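Local coordinates for protein AraC family transcriptional regulator (Vibrio cholerae, PDB 5SUX) that probably regulates transcription of Vibrio cholerae virulence genes, including those of the TCP pilus, as a DNA-binding AraC-family protein with a cupin-like N-terminal domain, at residues A[40-45]-A[67-72]; A[167-172]-A[203-208]; A[185-190]-A[212-217]. All blocks are in the same frame, centred on the assembly; numbering follows the deposited sequence.

Contact 1: A[40-45]-A[67-72]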
loop_
_atom_site.group_PDB
_atom_site.type_symbol
_atom_site.label_atom_id
_atom_site.label_comp_id
_atom_site.label_asym_id
_atom_site.label_seq_id
_atom_site.Cartn_x
_atom_site.Cartn_y
_atom_site.Cartn_z
ATOM N N ALA A 40 11.311 16.002 2.497
ATOM C CA ALA A 40 9.971 16.037 1.934
ATOM C C ALA A 40 8.952 16.232 3.046
ATOM O O ALA A 40 9.166 15.810 4.187
ATOM C CB ALA A 40 9.651 14.756 1.148
ATOM N N LYS A 41 7.841 16.880 2.705
ATOM C CA LYS A 41 6.740 17.091 3.635
ATOM C C LYS A 41 5.646 16.070 3.351
ATOM O O LYS A 41 5.137 15.995 2.226
ATOM C CB LYS A 41 6.186 18.511 3.529
ATOM C CG LYS A 41 5.092 18.812 4.545
ATOM C CD LYS A 41 4.737 20.290 4.573
ATOM C CE LYS A 41 4.414 20.748 5.984
ATOM N NZ LYS A 41 5.572 20.542 6.898
ATOM N N LEU A 42 5.291 15.290 4.366
ATOM C CA LEU A 42 4.235 14.291 4.278
ATOM C C LEU A 42 3.033 14.791 5.067
ATOM O O LEU A 42 3.135 15.023 6.277
ATOM C CB LEU A 42 4.716 12.942 4.815
ATOM C CG LEU A 42 3.704 11.796 4.859
ATOM C CD1 LEU A 42 3.186 11.499 3.473
ATOM C CD2 LEU A 42 4.332 10.557 5.464
ATOM N N ILE A 43 1.905 14.964 4.385
ATOM C CA ILE A 43 0.667 15.430 5.001
ATOM C C ILE A 43 -0.313 14.266 4.989
ATOM O O ILE A 43 -0.772 13.846 3.921
ATOM C CB ILE A 43 0.084 16.646 4.270
ATOM C CG1 ILE A 43 1.048 17.833 4.342
ATOM C CG2 ILE A 43 -1.273 17.020 4.855
ATOM C CD1 ILE A 43 0.547 19.063 3.615
ATOM N N ASP A 44 -0.640 13.745 6.169
ATOM C CA ASP A 44 -1.572 12.631 6.306
ATOM C C ASP A 44 -2.939 13.190 6.689
ATOM O O ASP A 44 -3.134 13.659 7.813
ATOM C CB ASP A 44 -1.075 11.625 7.342
ATOM C CG ASP A 44 -2.005 10.433 7.498
ATOM O OD1 ASP A 44 -2.908 10.256 6.651
ATOM O OD2 ASP A 44 -1.830 9.668 8.468
ATOM N N LYS A 45 -3.885 13.127 5.751
ATOM C CA LYS A 45 -5.213 13.682 5.972
ATOM C C LYS A 45 -6.116 12.759 6.780
ATOM O O LYS A 45 -7.149 13.213 7.282
ATOM C CB LYS A 45 -5.858 14.016 4.626
ATOM C CG LYS A 45 -5.128 15.132 3.893
ATOM C CD LYS A 45 -5.171 14.966 2.386
ATOM C CE LYS A 45 -4.279 16.000 1.713
ATOM N NZ LYS A 45 -3.916 15.623 0.319
ATOM N N GLN A 67 -5.835 5.174 1.929
ATOM C CA GLN A 67 -4.895 6.242 2.236
ATOM C C GLN A 67 -5.339 7.566 1.629
ATOM O O GLN A 67 -5.887 7.607 0.522
ATOM C CB GLN A 67 -3.493 5.891 1.731
ATOM C CG GLN A 67 -2.879 4.679 2.410
ATOM C CD GLN A 67 -2.549 4.927 3.871
ATOM O OE1 GLN A 67 -2.415 6.071 4.307
ATOM N NE2 GLN A 67 -2.416 3.849 4.636
ATOM N N ARG A 68 -5.098 8.649 2.370
ATOM C CA ARG A 68 -5.338 10.015 1.900
ATOM C C ARG A 68 -4.167 10.859 2.393
ATOM O O ARG A 68 -4.157 11.301 3.547
ATOM C CB ARG A 68 -6.669 10.561 2.409
ATOM C CG ARG A 68 -7.873 9.688 2.097
ATOM C CD ARG A 68 -9.137 10.221 2.756
ATOM N NE ARG A 68 -10.300 9.400 2.435
ATOM C CZ ARG A 68 -10.668 8.323 3.121
ATOM N NH1 ARG A 68 -9.964 7.931 4.175
ATOM N NH2 ARG A 68 -11.741 7.637 2.752
ATOM N N PHE A 69 -3.181 11.080 1.527
ATOM C CA PHE A 69 -2.005 11.830 1.943
ATOM C C PHE A 69 -1.338 12.457 0.729
ATOM O O PHE A 69 -1.583 12.061 -0.415
ATOM C CB PHE A 69 -1.012 10.942 2.708
ATOM C CG PHE A 69 -0.318 9.914 1.853
ATOM C CD1 PHE A 69 -0.888 8.672 1.636
ATOM C CD2 PHE A 69 0.916 10.186 1.283
ATOM C CE1 PHE A 69 -0.247 7.724 0.855
ATOM C CE2 PHE A 69 1.564 9.244 0.506
ATOM C CZ PHE A 69 0.981 8.011 0.291
ATOM N N SER A 70 -0.486 13.444 1.000
ATOM C CA SER A 70 0.319 14.099 -0.020
ATOM C C SER A 70 1.781 14.093 0.406
ATOM O O SER A 70 2.098 14.073 1.598
ATOM C CB SER A 70 -0.146 15.541 -0.276
ATOM O OG SER A 70 0.118 16.373 0.840
ATOM N N LEU A 71 2.669 14.105 -0.586
ATOM C CA LEU A 71 4.111 14.126 -0.360
ATOM C C LEU A 71 4.711 15.208 -1.242
ATOM O O LEU A 71 4.542 15.175 -2.465
ATOM C CB LEU A 71 4.738 12.763 -0.665
ATOM C CG LEU A 71 6.227 12.587 -0.357
ATOM C CD1 LEU A 71 6.493 12.738 1.132
ATOM C CD2 LEU A 71 6.717 11.237 -0.857
ATOM N N THR A 72 5.406 16.163 -0.628
ATOM C CA THR A 72 5.923 17.335 -1.324
ATOM C C THR A 72 7.423 17.451 -1.103
ATOM O O THR A 72 7.897 17.351 0.032
ATOM C CB THR A 72 5.227 18.613 -0.844
ATOM O OG1 THR A 72 3.815 18.504 -1.063
ATOM C CG2 THR A 72 5.758 19.827 -1.595
HETATM O O HOH W 1 2.517 17.255 1.095
#

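Contact 2: A[167-172]-A[203-208]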
loop_
_atom_site.group_PDB
_atom_site.type_symbol
_atom_site.label_atom_id
_atom_site.label_comp_id
_atom_site.label_asym_id
_atom_site.label_seq_id
_atom_site.Cartn_x
_atom_site.Cartn_y
_atom_site.Cartn_z
ATOM N N ASP A 167 -5.782 -13.058 9.082
ATOM C CA ASP A 167 -6.474 -13.495 7.873
ATOM C C ASP A 167 -7.989 -13.467 8.030
ATOM O O ASP A 167 -8.707 -13.332 7.033
ATOM C CB ASP A 167 -6.011 -14.900 7.491
ATOM C CG ASP A 167 -4.595 -14.919 6.954
ATOM O OD1 ASP A 167 -4.309 -15.744 6.064
ATOM O OD2 ASP A 167 -3.774 -14.098 7.415
ATOM N N LEU A 168 -8.497 -13.603 9.253
ATOM C CA LEU A 168 -9.934 -13.624 9.483
ATOM C C LEU A 168 -10.507 -12.245 9.787
ATOM O O LEU A 168 -11.673 -12.147 10.183
ATOM C CB LEU A 168 -10.280 -14.604 10.612
ATOM C CG LEU A 168 -9.551 -14.471 11.951
ATOM C CD1 LEU A 168 -10.390 -13.684 12.946
ATOM C CD2 LEU A 168 -9.204 -15.846 12.506
ATOM N N ASP A 169 -9.722 -11.182 9.611
ATOM C CA ASP A 169 -10.242 -9.831 9.779
ATOM C C ASP A 169 -11.227 -9.507 8.662
ATOM O O ASP A 169 -11.048 -9.924 7.515
ATOM C CB ASP A 169 -9.097 -8.816 9.802
ATOM C CG ASP A 169 -9.577 -7.385 9.624
ATOM O OD1 ASP A 169 -9.303 -6.791 8.561
ATOM O OD2 ASP A 169 -10.240 -6.864 10.544
ATOM N N ALA A 170 -12.274 -8.754 9.010
ATOM C CA ALA A 170 -13.411 -8.597 8.108
ATOM C C ALA A 170 -13.020 -7.912 6.803
ATOM O O ALA A 170 -13.445 -8.337 5.724
ATOM C CB ALA A 170 -14.528 -7.824 8.809
ATOM N N MET A 171 -12.212 -6.849 6.876
ATOM C CA MET A 171 -11.852 -6.133 5.654
ATOM C C MET A 171 -10.960 -6.974 4.748
ATOM O O MET A 171 -11.015 -6.829 3.521
ATOM C CB MET A 171 -11.176 -4.803 5.995
ATOM C CG MET A 171 -10.826 -3.954 4.777
ATOM S SD MET A 171 -12.227 -3.636 3.682
ATOM C CE MET A 171 -13.028 -2.265 4.505
ATOM N N GLU A 172 -10.144 -7.860 5.326
ATOM C CA GLU A 172 -9.353 -8.774 4.507
ATOM C C GLU A 172 -10.248 -9.745 3.746
ATOM O O GLU A 172 -9.983 -10.058 2.578
ATOM C CB GLU A 172 -8.353 -9.532 5.382
ATOM C CG GLU A 172 -7.609 -10.661 4.674
ATOM C CD GLU A 172 -6.623 -10.162 3.631
ATOM O OE1 GLU A 172 -6.374 -10.891 2.649
ATOM O OE2 GLU A 172 -6.097 -9.040 3.795
ATOM N N LYS A 203 -20.517 -3.146 7.604
ATOM C CA LYS A 203 -20.472 -1.721 7.302
ATOM C C LYS A 203 -19.477 -0.972 8.180
ATOM O O LYS A 203 -18.997 0.091 7.771
ATOM C CB LYS A 203 -21.867 -1.100 7.442
ATOM C CG LYS A 203 -22.387 -1.022 8.871
ATOM C CD LYS A 203 -23.897 -0.786 8.911
ATOM C CE LYS A 203 -24.280 0.570 8.341
ATOM N NZ LYS A 203 -25.716 0.895 8.573
ATOM N N LYS A 204 -19.145 -1.499 9.367
ATOM C CA LYS A 204 -18.150 -0.830 10.203
ATOM C C LYS A 204 -16.794 -0.760 9.521
ATOM O O LYS A 204 -16.052 0.208 9.720
ATOM C CB LYS A 204 -17.993 -1.519 11.561
ATOM C CG LYS A 204 -19.257 -1.668 12.373
ATOM C CD LYS A 204 -18.909 -2.151 13.775
ATOM C CE LYS A 204 -18.804 -3.658 13.819
ATOM N NZ LYS A 204 -19.712 -4.238 12.812
ATOM N N GLU A 205 -16.452 -1.770 8.719
ATOM C CA GLU A 205 -15.170 -1.761 8.025
ATOM C C GLU A 205 -15.083 -0.616 7.024
ATOM O O GLU A 205 -13.998 -0.062 6.810
ATOM C CB GLU A 205 -14.948 -3.099 7.322
ATOM C CG GLU A 205 -14.892 -4.290 8.256
ATOM C CD GLU A 205 -13.908 -4.098 9.394
ATOM O OE1 GLU A 205 -12.788 -3.602 9.143
ATOM O OE2 GLU A 205 -14.256 -4.442 10.543
ATOM N N LEU A 206 -16.208 -0.247 6.409
ATOM C CA LEU A 206 -16.206 0.845 5.443
ATOM C C LEU A 206 -16.273 2.203 6.131
ATOM O O LEU A 206 -15.636 3.162 5.681
ATOM C CB LEU A 206 -17.372 0.691 4.464
ATOM C CG LEU A 206 -17.264 -0.339 3.333
ATOM C CD1 LEU A 206 -17.329 -1.770 3.850
ATOM C CD2 LEU A 206 -18.347 -0.095 2.289
ATOM N N GLU A 207 -17.039 2.303 7.219
ATOM C CA GLU A 207 -17.214 3.590 7.887
ATOM C C GLU A 207 -15.916 4.061 8.530
ATOM O O GLU A 207 -15.532 5.229 8.393
ATOM C CB GLU A 207 -18.330 3.493 8.926
ATOM C CG GLU A 207 -19.689 3.172 8.335
ATOM C CD GLU A 207 -20.685 2.703 9.376
ATOM O OE1 GLU A 207 -20.316 2.619 10.565
ATOM O OE2 GLU A 207 -21.841 2.422 9.003
ATOM N N SER A 208 -15.221 3.165 9.234
ATOM C CA SER A 208 -13.951 3.525 9.856
ATOM C C SER A 208 -12.878 3.876 8.836
ATOM O O SER A 208 -11.839 4.425 9.216
ATOM C CB SER A 208 -13.463 2.386 10.756
ATOM O OG SER A 208 -13.233 1.207 10.007
#

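Contact 3: A[185-190]-A[212-217]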
loop_
_atom_site.group_PDB
_atom_site.type_symbol
_atom_site.label_atom_id
_atom_site.label_comp_id
_atom_site.label_asym_id
_atom_site.label_seq_id
_atom_site.Cartn_x
_atom_site.Cartn_y
_atom_site.Cartn_z
ATOM N N ASN A 185 -20.224 -7.751 -10.820
ATOM C CA ASN A 185 -20.992 -6.548 -10.499
ATOM C C ASN A 185 -21.338 -6.584 -9.012
ATOM O O ASN A 185 -22.444 -6.942 -8.598
ATOM C CB ASN A 185 -22.236 -6.451 -11.372
ATOM C CG ASN A 185 -22.951 -5.123 -11.216
ATOM O OD1 ASN A 185 -24.162 -5.078 -11.001
ATOM N ND2 ASN A 185 -22.200 -4.032 -11.314
ATOM N N TRP A 186 -20.361 -6.189 -8.198
ATOM C CA TRP A 186 -20.480 -6.319 -6.752
ATOM C C TRP A 186 -21.538 -5.378 -6.189
ATOM O O TRP A 186 -21.627 -4.210 -6.575
ATOM C CB TRP A 186 -19.134 -6.043 -6.081
ATOM C CG TRP A 186 -18.126 -7.121 -6.320
ATOM C CD1 TRP A 186 -17.033 -7.058 -7.135
ATOM C CD2 TRP A 186 -18.128 -8.435 -5.750
ATOM N NE1 TRP A 186 -16.350 -8.250 -7.101
ATOM C CE2 TRP A 186 -17.002 -9.112 -6.257
ATOM C CE3 TRP A 186 -18.971 -9.102 -4.855
ATOM C CZ2 TRP A 186 -16.697 -10.424 -5.902
ATOM C CZ3 TRP A 186 -18.668 -10.406 -4.505
ATOM C CH2 TRP A 186 -17.541 -11.052 -5.029
ATOM N N ARG A 187 -22.351 -5.906 -5.274
ATOM C CA ARG A 187 -23.280 -5.112 -4.483
ATOM C C ARG A 187 -23.205 -5.589 -3.038
ATOM O O ARG A 187 -22.591 -6.615 -2.733
ATOM C CB ARG A 187 -24.722 -5.205 -5.009
ATOM C CG ARG A 187 -24.886 -4.941 -6.504
ATOM C CD ARG A 187 -25.025 -3.453 -6.817
ATOM N NE ARG A 187 -25.504 -3.233 -8.176
ATOM C CZ ARG A 187 -24.803 -2.596 -9.113
ATOM N NH1 ARG A 187 -23.595 -2.106 -8.844
ATOM N NH2 ARG A 187 -25.301 -2.444 -10.331
ATOM N N TRP A 188 -23.834 -4.822 -2.141
ATOM C CA TRP A 188 -23.834 -5.173 -0.723
ATOM C C TRP A 188 -24.376 -6.579 -0.490
ATOM O O TRP A 188 -23.846 -7.327 0.341
ATOM C CB TRP A 188 -24.654 -4.154 0.070
ATOM C CG TRP A 188 -23.818 -3.181 0.837
ATOM C CD1 TRP A 188 -23.785 -1.825 0.682
ATOM C CD2 TRP A 188 -22.884 -3.490 1.877
ATOM N NE1 TRP A 188 -22.892 -1.271 1.567
ATOM C CE2 TRP A 188 -22.325 -2.273 2.311
ATOM C CE3 TRP A 188 -22.469 -4.679 2.486
ATOM C CZ2 TRP A 188 -21.371 -2.209 3.324
ATOM C CZ3 TRP A 188 -21.523 -4.614 3.491
ATOM C CH2 TRP A 188 -20.984 -3.388 3.900
ATOM N N ALA A 189 -25.428 -6.958 -1.222
ATOM C CA ALA A 189 -26.028 -8.275 -1.033
ATOM C C ALA A 189 -25.048 -9.389 -1.383
ATOM O O ALA A 189 -25.052 -10.450 -0.747
ATOM C CB ALA A 189 -27.302 -8.396 -1.866
ATOM N N ASP A 190 -24.202 -9.169 -2.393
ATOM C CA ASP A 190 -23.201 -10.172 -2.749
ATOM C C ASP A 190 -22.195 -10.374 -1.623
ATOM O O ASP A 190 -21.816 -11.510 -1.316
ATOM C CB ASP A 190 -22.483 -9.768 -4.037
ATOM C CG ASP A 190 -23.417 -9.685 -5.228
ATOM O OD1 ASP A 190 -23.679 -8.558 -5.696
ATOM O OD2 ASP A 190 -23.886 -10.744 -5.697
ATOM N N LYS A 212 -17.914 5.025 1.041
ATOM C CA LYS A 212 -19.138 4.351 0.649
ATOM C C LYS A 212 -18.792 3.089 -0.140
ATOM O O LYS A 212 -17.644 2.865 -0.530
ATOM C CB LYS A 212 -20.021 5.278 -0.184
ATOM C CG LYS A 212 -20.352 6.609 0.475
ATOM C CD LYS A 212 -21.359 6.440 1.599
ATOM C CE LYS A 212 -22.090 7.745 1.871
ATOM N NZ LYS A 212 -22.813 8.219 0.658
ATOM N N PHE A 213 -19.810 2.261 -0.386
ATOM C CA PHE A 213 -19.575 0.980 -1.047
ATOM C C PHE A 213 -18.958 1.168 -2.428
ATOM O O PHE A 213 -17.985 0.492 -2.783
ATOM C CB PHE A 213 -20.880 0.188 -1.147
ATOM C CG PHE A 213 -20.690 -1.227 -1.616
ATOM C CD1 PHE A 213 -20.329 -2.224 -0.726
ATOM C CD2 PHE A 213 -20.862 -1.556 -2.951
ATOM C CE1 PHE A 213 -20.150 -3.526 -1.156
ATOM C CE2 PHE A 213 -20.684 -2.854 -3.387
ATOM C CZ PHE A 213 -20.327 -3.840 -2.489
ATOM N N ARG A 214 -19.510 2.087 -3.226
ATOM C CA ARG A 214 -19.010 2.274 -4.585
ATOM C C ARG A 214 -17.568 2.767 -4.583
ATOM O O ARG A 214 -16.761 2.353 -5.424
ATOM C CB ARG A 214 -19.904 3.248 -5.352
ATOM C CG ARG A 214 -20.042 2.908 -6.826
ATOM C CD ARG A 214 -20.768 1.579 -7.011
ATOM N NE ARG A 214 -20.669 1.072 -8.376
ATOM C CZ ARG A 214 -19.819 0.124 -8.760
ATOM N NH1 ARG A 214 -18.998 -0.426 -7.877
ATOM N NH2 ARG A 214 -19.794 -0.279 -10.023
ATOM N N GLU A 215 -17.223 3.650 -3.643
ATOM C CA GLU A 215 -15.846 4.126 -3.549
ATOM C C GLU A 215 -14.906 3.012 -3.103
ATOM O O GLU A 215 -13.741 2.976 -3.515
ATOM C CB GLU A 215 -15.758 5.317 -2.593
ATOM C CG GLU A 215 -16.183 6.651 -3.200
ATOM C CD GLU A 215 -17.611 6.642 -3.708
ATOM O OE1 GLU A 215 -17.799 6.605 -4.941
ATOM O OE2 GLU A 215 -18.540 6.677 -2.874
ATOM N N LEU A 216 -15.388 2.102 -2.253
ATOM C CA LEU A 216 -14.584 0.945 -1.872
ATOM C C LEU A 216 -14.283 0.070 -3.084
ATOM O O LEU A 216 -13.121 -0.255 -3.359
ATOM C CB LEU A 216 -15.299 0.129 -0.793
ATOM C CG LEU A 216 -14.642 -1.231 -0.538
ATOM C CD1 LEU A 216 -13.249 -1.047 0.047
ATOM C CD2 LEU A 216 -15.497 -2.108 0.363
ATOM N N ILE A 217 -15.326 -0.327 -3.817
ATOM C CA ILE A 217 -15.135 -1.167 -4.998
ATOM C C ILE A 217 -14.258 -0.453 -6.019
ATOM O O ILE A 217 -13.336 -1.045 -6.594
ATOM C CB ILE A 217 -16.494 -1.566 -5.602
ATOM C CG1 ILE A 217 -17.360 -2.281 -4.561
ATOM C CG2 ILE A 217 -16.296 -2.445 -6.827
ATOM C CD1 ILE A 217 -16.824 -3.633 -4.136
HETATM O O HOH W 2 -19.576 -3.432 -10.717
#

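Contact 1: A[40-45]-A[67-72]
Leu-42 carries CG anti to its own N (chi1 177°), while the ring of Phe-69 sits over its own main chain between N and the carbonyl carbon (chi1 70°). These two settings bring Leu-42 CD1 within 3.4 Å of Phe-69 CD2, the branch meeting the ring at a slant. Leu-71 extends the same apolar face: its CD1 lies 3.7 Å from Ala-40 CB and 4.1 Å from Leu-42 CB. Beneath the side chains is regular antiparallel pairing. Lys-41 with Thr-72 and Ile-43 with Ser-70 are hydrogen-bonded pairs, each exchanging two backbone bonds, and Leu-42 with Leu-71 and Asp-44 with Phe-69 are the non-hydrogen-bonded pairs between and beyond them. Lys-45 N prolongs the ladder past the end of strand 40-44 by donating to Arg-68 O at 2.9 Å.

The other face is more polar. Ser-70 OG approaches Ile-43 CB at 3.4 Å, and a water bonded to it at 2.6 Å also bonds to Thr-72 OG1 and donates to Lys-41 O, so one molecule ties both strands together. Thr-72 OG1 has a further partner in Thr-19.

In the four-stranded sheet this pair is central: strand 49-53 flanks 40-44 and strand 19-26 flanks 66-73. Leu-42 also touches Ile-59 of strand 57-61, in the five-stranded sheet, so the leucine and phenylalanine face looks into the interior of the cupin-like fold, where Leu-71 touches the bound naphthalenyl-butenoic acid. At the other end of the pair, Arg-68 bonds to Asn-46 and to the backbone of Arg-209, in the loop between helices 199-207 and 213-230.

Contact 2: A[167-172]-A[203-208]
This is a small helix-to-helix contact in the helical part of the chain, consistent with the AraC-family DNA-binding domain: Ala-170 and Met-171, in the first turn of helix 170-179, meet Glu-205 near the C-terminal end of helix 199-207. At its centre Glu-205 touches both: its CG lies 3.6 Å from Ala-170 CB, and the bend at chi2 (-52°) sets the carboxylate beside the first turn of the opposing helix, with OE1 3.7 Å from Met-171 CB. Met-171 runs past it in the opposite direction: the chain bends at chi2 and chi3, and the terminal CE comes to rest 3.5 Å from Glu-205 CB and 3.3 Å from Glu-205 O. The methyl also reaches Leu-206 CD1, more loosely, at 4.4 Å. Asp-169 caps helix 170-179 through a weak bond from Met-171 N to its OD1.

Van der Waals packing thus joins the two segments, even though a carboxylate lies in the middle. Asp-169 OD2 and Glu-205 OE1, 4.4 Å apart, probably disfavour each other as like charges. The salt bridge of Glu-205 OE1 to Arg-209 may offset that cost, as may the N-terminal end of helix 170-179, whose dipole would favour negative charge beside it.

Contact 3: A[185-190]-A[212-217]
Phe-213, from the first turn of helix 213-230, packs tightly against the turn that leads into helix 188-195, whereas the arginines beside it meet only loosely. A chi1 of -171° turns the Phe-213 ring away from its backbone N and carries it toward segment 185-190. CD1 lies over one face of the Trp-188 indole, 3.6 Å from NE1; the two rings are inclined at 37°, with the five-membered ring and phenyl centroids 4.4 Å apart. The far end of the phenyl presses on backbone: CZ is 3.4 Å from Arg-187 C, and Trp-186 O meets the rim of the ring in its plane, 3.6 Å from Phe-213 CE2. Trp-188 N lies over a face of the same phenyl. Deeper in, Ile-217 CD1 packs at 3.9 Å on Trp-186 CB, while the indole of Trp-186 leads off toward helix 170-179 and bonds through NE1 to Asp-181 O.

The outer side is polar and slack. Arg-187 NH1 stands over one face of the Arg-214 guanidinium, 4.3 Å from Arg-214 NE, a like-charge approach that is probably mildly unfavourable, eased by solvent. One water accepts from Asn-185 ND2 at 2.8 Å and, weakly, from Arg-214 NH2, making a frail bridge. The backbone of Arg-187, by contrast, is fixed: at the N-cap of helix 188-195, its N donates to the Asp-190 carboxylate through OD1.

Trp-188 continues onto Leu-202 and Leu-206 of helix 199-207 and has a cation-pi partner in Arg-199. An aromatic cluster, with Trp-186 and Ile-217 as its buried part, gathers helices 188-195 and 199-207 against 213-230; this is consistent with the all-helical DNA-binding domain of the AraC family, in which short helices pack against a long one.

Contact 1 belongs to the cupin-like domain; contacts 2 and 3 lie in the helical region, their centres 24 and 27 Å from its own and without touching it. Contact 1 is the more buried (6 of 11 touching residues), held by backbone hydrogen bonds and by apolar side chains on its inner face, of which Leu-71 touches the ligand. The other two are nearer the surface, with two buried residues each, and depend on side-chain packing. They interlock: their segments alternate along the chain, and Leu-206 of contact 2 packs on Trp-188, Phe-213 and Leu-216 of contact 3. Contact 3 is aromatic within, with an exposed arginine at its edge; contact 2 is smaller and centred on an acidic side chain.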